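Local coordinates for protein putative phosphosugar isomerases (PDB 3FKJ) that is a putative phosphosugar isomerase that probably binds phosphorylated sugar derivatives, though its exact substrate and reaction are not established, at residues R29-I34 with L160-E165; F61-C64 with A70-Y73. All blocks are in the same frame, centred on the assembly; numbering follows the deposited sequence.

How the interactions relate
Both contacts belong to the α/β fold of the SIS domain, and together they illustrate how one parallel sheet gathers its covering helices. Interaction 1 is fully buried and joins two of those helices, whereas interaction 2 is partly buried and joins a third helix to strand 70-75, outermost in the sheet within this chain, near the second subunit. Helix 155-170 links them: Ala-163 O lies 3.5 Å from Leu-62 CD2, and the contact centres are about 14 Å apart. Neither has a hydrogen bond between its segments. In the core an isoleucine packs on a leucine and on a glutamate's methylene and backbone carbonyl; in interaction 2 a valine packs on a leucine and an aspartate oxygen.

Interaction 1 of 2, residues R29-I34 with L160-E165; sequences RIISDI and LWLALE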
ATOM      1  N   ARG A  29      -1.912   2.514  29.395  1.00 35.96           N
ATOM      2  CA  ARG A  29      -0.689   2.493  30.219  1.00 36.60           C
ATOM      3  C   ARG A  29       0.553   2.592  29.354  1.00 35.94           C
ATOM      4  O   ARG A  29       1.500   3.298  29.683  1.00 34.81           O
ATOM      5  CB  ARG A  29      -0.537   1.210  31.023  1.00 37.48           C
ATOM      6  CG  ARG A  29      -1.596   0.870  32.034  1.00 46.19           C
ATOM      7  CD  ARG A  29      -1.313  -0.534  32.681  1.00 57.67           C
ATOM      8  NE  ARG A  29      -0.979  -1.595  31.703  1.00 62.25           N
ATOM      9  CZ  ARG A  29       0.251  -1.881  31.251  1.00 62.40           C
ATOM     10  NH1 ARG A  29       1.322  -1.196  31.663  1.00 63.98           N
ATOM     11  NH2 ARG A  29       0.415  -2.847  30.360  1.00 60.08           N
ATOM     12  N   ILE A  30       0.573   1.866  28.241  1.00 35.70           N
ATOM     13  CA  ILE A  30       1.779   1.880  27.405  1.00 34.74           C
ATOM     14  C   ILE A  30       2.082   3.289  26.879  1.00 35.21           C
ATOM     15  O   ILE A  30       3.237   3.761  26.959  1.00 32.91           O
ATOM     16  CB  ILE A  30       1.726   0.816  26.292  1.00 33.96           C
ATOM     17  CG1 ILE A  30       1.774  -0.583  26.947  1.00 36.90           C
ATOM     18  CG2 ILE A  30       2.898   1.009  25.292  1.00 28.54           C
ATOM     19  CD1 ILE A  30       1.390  -1.725  26.057  1.00 31.71           C
ATOM     20  N   ILE A  31       1.049   3.971  26.384  1.00 36.23           N
ATOM     21  CA  ILE A  31       1.222   5.277  25.753  1.00 36.40           C
ATOM     22  C   ILE A  31       1.534   6.366  26.785  1.00 37.76           C
ATOM     23  O   ILE A  31       2.356   7.253  26.491  1.00 38.37           O
ATOM     24  CB  ILE A  31       0.009   5.642  24.851  1.00 36.15           C
ATOM     25  CG1 ILE A  31      -0.170   4.576  23.739  1.00 35.36           C
ATOM     26  CG2 ILE A  31       0.142   7.068  24.257  1.00 32.29           C
ATOM     27  CD1 ILE A  31       1.102   4.245  22.861  1.00 26.89           C
ATOM     28  N   SER A  32       0.927   6.299  27.985  1.00 38.88           N
ATOM     29  CA  SER A  32       1.297   7.210  29.094  1.00 39.82           C
ATOM     30  C   SER A  32       2.754   7.032  29.505  1.00 37.99           C
ATOM     31  O   SER A  32       3.488   8.026  29.656  1.00 37.97           O
ATOM     32  CB  SER A  32       0.441   7.009  30.352  1.00 39.73           C
ATOM     33  OG  SER A  32      -0.922   6.822  30.034  1.00 49.06           O
ATOM     34  N   ASP A  33       3.164   5.775  29.690  1.00 36.19           N
ATOM     35  CA  ASP A  33       4.544   5.486  30.055  1.00 36.25           C
ATOM     36  C   ASP A  33       5.525   6.056  29.040  1.00 35.01           C
ATOM     37  O   ASP A  33       6.485   6.724  29.390  1.00 34.38           O
ATOM     38  CB  ASP A  33       4.776   3.989  30.211  1.00 36.98           C
ATOM     39  CG  ASP A  33       5.973   3.679  31.105  1.00 40.50           C
ATOM     40  OD1 ASP A  33       5.817   3.731  32.345  1.00 45.73           O
ATOM     41  OD2 ASP A  33       7.066   3.393  30.572  1.00 48.25           O
ATOM     42  N   ILE A  34       5.261   5.816  27.765  1.00 36.61           N
ATOM     43  CA  ILE A  34       6.118   6.335  26.715  1.00 33.38           C
ATOM     44  C   ILE A  34       6.157   7.868  26.732  1.00 33.77           C
ATOM     45  O   ILE A  34       7.230   8.465  26.629  1.00 34.40           O
ATOM     46  CB  ILE A  34       5.664   5.847  25.344  1.00 30.93           C
ATOM     47  CG1 ILE A  34       5.846   4.322  25.229  1.00 33.23           C
ATOM     48  CG2 ILE A  34       6.408   6.620  24.249  1.00 25.90           C
ATOM     49  CD1 ILE A  34       4.917   3.654  24.149  1.00 29.09           C
ATOM     50  N   LEU A 160      -6.113  -0.368  16.763  1.00 30.71           N
ATOM     51  CA  LEU A 160      -7.046   0.750  16.886  1.00 31.35           C
ATOM     52  C   LEU A 160      -6.998   1.306  18.305  1.00 31.66           C
ATOM     53  O   LEU A 160      -7.045   2.511  18.492  1.00 32.66           O
ATOM     54  CB  LEU A 160      -8.471   0.359  16.468  1.00 30.10           C
ATOM     55  CG  LEU A 160      -9.516   1.504  16.453  1.00 32.32           C
ATOM     56  CD1 LEU A 160      -9.124   2.704  15.618  1.00 27.96           C
ATOM     57  CD2 LEU A 160     -10.865   0.998  16.038  1.00 29.11           C
ATOM     58  N   TRP A 161      -6.878   0.418  19.303  1.00 33.44           N
ATOM     59  CA  TRP A 161      -6.708   0.843  20.710  1.00 32.49           C
ATOM     60  C   TRP A 161      -5.465   1.738  20.872  1.00 32.13           C
ATOM     61  O   TRP A 161      -5.524   2.797  21.484  1.00 31.46           O
ATOM     62  CB  TRP A 161      -6.586  -0.363  21.656  1.00 31.13           C
ATOM     63  CG  TRP A 161      -7.892  -1.077  21.973  1.00 29.37           C
ATOM     64  CD1 TRP A 161      -8.215  -2.345  21.646  1.00 27.17           C
ATOM     65  CD2 TRP A 161      -9.014  -0.546  22.698  1.00 34.56           C
ATOM     66  NE1 TRP A 161      -9.472  -2.662  22.118  1.00 37.02           N
ATOM     67  CE2 TRP A 161      -9.992  -1.569  22.761  1.00 39.12           C
ATOM     68  CE3 TRP A 161      -9.290   0.692  23.291  1.00 33.15           C
ATOM     69  CZ2 TRP A 161     -11.225  -1.402  23.417  1.00 36.05           C
ATOM     70  CZ3 TRP A 161     -10.526   0.869  23.919  1.00 38.48           C
ATOM     71  CH2 TRP A 161     -11.479  -0.172  23.971  1.00 36.10           C
ATOM     72  N   LEU A 162      -4.336   1.269  20.353  1.00 33.20           N
ATOM     73  CA  LEU A 162      -3.059   1.999  20.456  1.00 33.10           C
ATOM     74  C   LEU A 162      -3.134   3.315  19.700  1.00 31.27           C
ATOM     75  O   LEU A 162      -2.737   4.359  20.217  1.00 34.23           O
ATOM     76  CB  LEU A 162      -1.915   1.144  19.902  1.00 31.31           C
ATOM     77  CG  LEU A 162      -1.542  -0.032  20.792  1.00 32.80           C
ATOM     78  CD1 LEU A 162      -0.680  -1.104  20.023  1.00 32.80           C
ATOM     79  CD2 LEU A 162      -0.852   0.516  21.986  1.00 27.13           C
ATOM     80  N   ALA A 163      -3.686   3.284  18.498  1.00 30.16           N
ATOM     81  CA  ALA A 163      -3.963   4.509  17.731  1.00 31.32           C
ATOM     82  C   ALA A 163      -4.804   5.533  18.516  1.00 32.65           C
ATOM     83  O   ALA A 163      -4.437   6.728  18.561  1.00 29.88           O
ATOM     84  CB  ALA A 163      -4.650   4.201  16.408  1.00 29.73           C
ATOM     85  N   LEU A 164      -5.948   5.065  19.054  1.00 32.68           N
ATOM     86  CA  LEU A 164      -6.831   5.894  19.875  1.00 33.81           C
ATOM     87  C   LEU A 164      -6.047   6.606  20.985  1.00 34.72           C
ATOM     88  O   LEU A 164      -6.189   7.814  21.178  1.00 33.74           O
ATOM     89  CB  LEU A 164      -7.929   5.039  20.530  1.00 35.73           C
ATOM     90  CG  LEU A 164      -8.821   5.701  21.585  1.00 30.63           C
ATOM     91  CD1 LEU A 164      -9.734   6.702  20.890  1.00 29.06           C
ATOM     92  CD2 LEU A 164      -9.607   4.625  22.411  1.00 31.02           C
ATOM     93  N   GLU A 165      -5.234   5.836  21.702  1.00 32.71           N
ATOM     94  CA  GLU A 165      -4.443   6.358  22.817  1.00 31.32           C
ATOM     95  C   GLU A 165      -3.319   7.292  22.426  1.00 31.46           C
ATOM     96  O   GLU A 165      -3.095   8.299  23.099  1.00 32.17           O
ATOM     97  CB  GLU A 165      -3.911   5.203  23.677  1.00 31.13           C
ATOM     98  CG  GLU A 165      -5.010   4.487  24.440  1.00 30.99           C
ATOM     99  CD  GLU A 165      -5.713   5.385  25.456  1.00 39.95           C
ATOM    100  OE1 GLU A 165      -5.093   6.333  26.012  1.00 36.51           O
ATOM    101  OE2 GLU A 165      -6.899   5.126  25.710  1.00 38.51           O
TER
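The backbone carbonyl of Glu-165 is the flat group that meets Ile-31: the CG2 methyl sits over one face of it, with Ile-31 CG2 3.7 Å from Glu-165 O and 3.9 Å from Glu-165 C. The carboxylate of Glu-165 is turned to other partners, since OE1 is hydrogen-bonded to Gln-169 NE2 and OE2 to Tyr-176 OH, two bonds that fix the rotation of this buried acid. The indole of Trp-161 meets His-24 of helix 22-35, extending the helix pairing, and stacks with Phe-183 of helix 176-184.

The aliphatic part of the contact rests on two further touches. Ile-31 CG1 comes within 3.8 Å of Glu-165 CB, the two side chains passing at a slant, so that the acid presents its methylene to the hydrocarbon. A bend at the second torsion of Glu-165 (chi2 -63°) carries the chain off its extended course beyond this methylene. On the neighbouring turn, Ile-31 CD1 meets Leu-162 CD2 at a looser 4.3 Å. Ile-31 thus lies against both Leu-162 and Glu-165, one on each of two successive helical turns. Toward the sheet, Ile-31 also touches Ile-120 of strand 118-123, and Leu-162 touches Leu-122 and Ile-138. Two helices packed side by side on one face of a five-stranded parallel sheet of order 2-1-3-4-5 are characteristic of the flavodoxin-like α/β architecture of SIS domains.

Interaction 2 of 2, residues F61-C64 with A70-Y73; sequences FLDC and AVGY
Apolar packing begins with Leu-62 of helix 56-65 and Val-71 of strand 70-75, whose side chains cross at about a right angle. One valine methyl does the touching: Val-71 CG2 lies 3.8 Å from Leu-62 CB and 4.0 Å from Leu-62 CD1, fitting against both the root and one branch of the leucine. Valine's first torsion (chi1 179°) sets CG1 opposite the backbone nitrogen and directs CG2 to Leu-62. Phe-45 of strand 42-47 touches both residues and extends this small apolar patch onto the neighbouring strand.

Contact between a polar atom and hydrocarbon forms the second kind. Asp-63 OD1 approaches Val-71 CB to 3.8 Å and Val-71 CG1 to 4.1 Å, a van der Waals approach to CB and the other methyl, while CG2 is taken up by Leu-62. The other carboxylate oxygen, Asp-63 OD2, is engaged by a salt bridge to Lys-59 one turn earlier in the same helix, which would hold the carboxylate in place and offset its charge.

Backbone bonding places the pair in the fold. Ala-70 and Gly-72 bond to strand 42-47, completing a β-α-β crossover through helix 56-65, while Ala-70 packs on Ala-70 of the second subunit. With no hydrogen bond joining them, the two segments meet through van der Waals contact alone, apolar at Leu-62 and polar against apolar at Asp-63, whose charge is probably balanced by Lys-59 of the same helix.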
ATOM      1  N   PHE A  61      -7.136   5.269  11.077  1.00 32.76           N
ATOM      2  CA  PHE A  61      -7.633   6.201  12.088  1.00 32.79           C
ATOM      3  C   PHE A  61      -6.724   7.426  12.251  1.00 31.96           C
ATOM      4  O   PHE A  61      -7.183   8.589  12.268  1.00 30.65           O
ATOM      5  CB  PHE A  61      -7.806   5.470  13.441  1.00 33.94           C
ATOM      6  CG  PHE A  61      -8.264   6.354  14.573  1.00 32.30           C
ATOM      7  CD1 PHE A  61      -9.605   6.659  14.734  1.00 34.05           C
ATOM      8  CD2 PHE A  61      -7.354   6.851  15.495  1.00 34.89           C
ATOM      9  CE1 PHE A  61     -10.040   7.466  15.787  1.00 33.03           C
ATOM     10  CE2 PHE A  61      -7.772   7.657  16.574  1.00 30.04           C
ATOM     11  CZ  PHE A  61      -9.122   7.967  16.717  1.00 29.58           C
ATOM     12  N   LEU A  62      -5.427   7.176  12.344  1.00 33.55           N
ATOM     13  CA  LEU A  62      -4.480   8.263  12.540  1.00 33.47           C
ATOM     14  C   LEU A  62      -4.368   9.091  11.287  1.00 31.89           C
ATOM     15  O   LEU A  62      -4.324  10.298  11.369  1.00 31.91           O
ATOM     16  CB  LEU A  62      -3.108   7.740  12.981  1.00 33.55           C
ATOM     17  CG  LEU A  62      -3.069   7.027  14.345  1.00 31.94           C
ATOM     18  CD1 LEU A  62      -1.661   6.329  14.524  1.00 28.36           C
ATOM     19  CD2 LEU A  62      -3.341   8.020  15.498  1.00 24.87           C
ATOM     20  N   ASP A  63      -4.311   8.465  10.125  1.00 31.91           N
ATOM     21  CA  ASP A  63      -4.244   9.221   8.877  1.00 31.78           C
ATOM     22  C   ASP A  63      -5.438  10.162   8.752  1.00 31.08           C
ATOM     23  O   ASP A  63      -5.302  11.256   8.246  1.00 30.79           O
ATOM     24  CB  ASP A  63      -4.220   8.297   7.657  1.00 29.09           C
ATOM     25  CG  ASP A  63      -2.909   7.584   7.500  1.00 35.49           C
ATOM     26  OD1 ASP A  63      -1.907   7.938   8.166  1.00 34.99           O
ATOM     27  OD2 ASP A  63      -2.877   6.669   6.675  1.00 39.13           O
ATOM     28  N   CYS A  64      -6.598   9.717   9.215  1.00 30.79           N
ATOM     29  CA  CYS A  64      -7.790  10.545   9.211  1.00 32.36           C
ATOM     30  C   CYS A  64      -7.821  11.611  10.296  1.00 32.34           C
ATOM     31  O   CYS A  64      -8.245  12.714  10.042  1.00 33.82           O
ATOM     32  CB  CYS A  64      -9.014   9.671   9.372  1.00 31.69           C
ATOM     33  SG  CYS A  64      -9.384   8.661   7.930  1.00 33.00           S
ATOM     34  N   ALA A  70       3.319  11.980  12.109  1.00 34.47           N
ATOM     35  CA  ALA A  70       3.725  11.338  10.870  1.00 34.02           C
ATOM     36  C   ALA A  70       3.589   9.829  11.128  1.00 35.66           C
ATOM     37  O   ALA A  70       4.116   9.325  12.126  1.00 34.58           O
ATOM     38  CB  ALA A  70       5.141  11.717  10.516  1.00 33.09           C
ATOM     39  N   VAL A  71       2.836   9.138  10.246  1.00 35.11           N
ATOM     40  CA  VAL A  71       2.490   7.729  10.410  1.00 32.90           C
ATOM     41  C   VAL A  71       3.024   6.878   9.248  1.00 32.77           C
ATOM     42  O   VAL A  71       2.711   7.149   8.073  1.00 32.66           O
ATOM     43  CB  VAL A  71       0.962   7.547  10.595  1.00 35.49           C
ATOM     44  CG1 VAL A  71       0.603   6.080  10.749  1.00 35.06           C
ATOM     45  CG2 VAL A  71       0.508   8.346  11.832  1.00 27.11           C
ATOM     46  N   GLY A  72       3.851   5.890   9.595  1.00 31.26           N
ATOM     47  CA  GLY A  72       4.462   4.962   8.664  1.00 31.46           C
ATOM     48  C   GLY A  72       3.876   3.581   8.786  1.00 30.61           C
ATOM     49  O   GLY A  72       3.305   3.233   9.825  1.00 29.83           O
ATOM     50  N   TYR A  73       4.031   2.791   7.723  1.00 30.88           N
ATOM     51  CA  TYR A  73       3.408   1.473   7.597  1.00 31.07           C
ATOM     52  C   TYR A  73       4.218   0.653   6.634  1.00 30.64           C
ATOM     53  O   TYR A  73       4.218   0.897   5.426  1.00 31.52           O
ATOM     54  CB  TYR A  73       1.991   1.681   7.112  1.00 33.85           C
ATOM     55  CG  TYR A  73       1.151   0.460   6.820  1.00 31.15           C
ATOM     56  CD1 TYR A  73       0.352  -0.113   7.813  1.00 33.00           C
ATOM     57  CD2 TYR A  73       1.056  -0.040   5.536  1.00 34.62           C
ATOM     58  CE1 TYR A  73      -0.458  -1.185   7.537  1.00 33.46           C
ATOM     59  CE2 TYR A  73       0.259  -1.130   5.260  1.00 31.81           C
ATOM     60  CZ  TYR A  73      -0.510  -1.674   6.263  1.00 31.66           C
ATOM     61  OH  TYR A  73      -1.305  -2.726   5.985  1.00 30.29           O
TER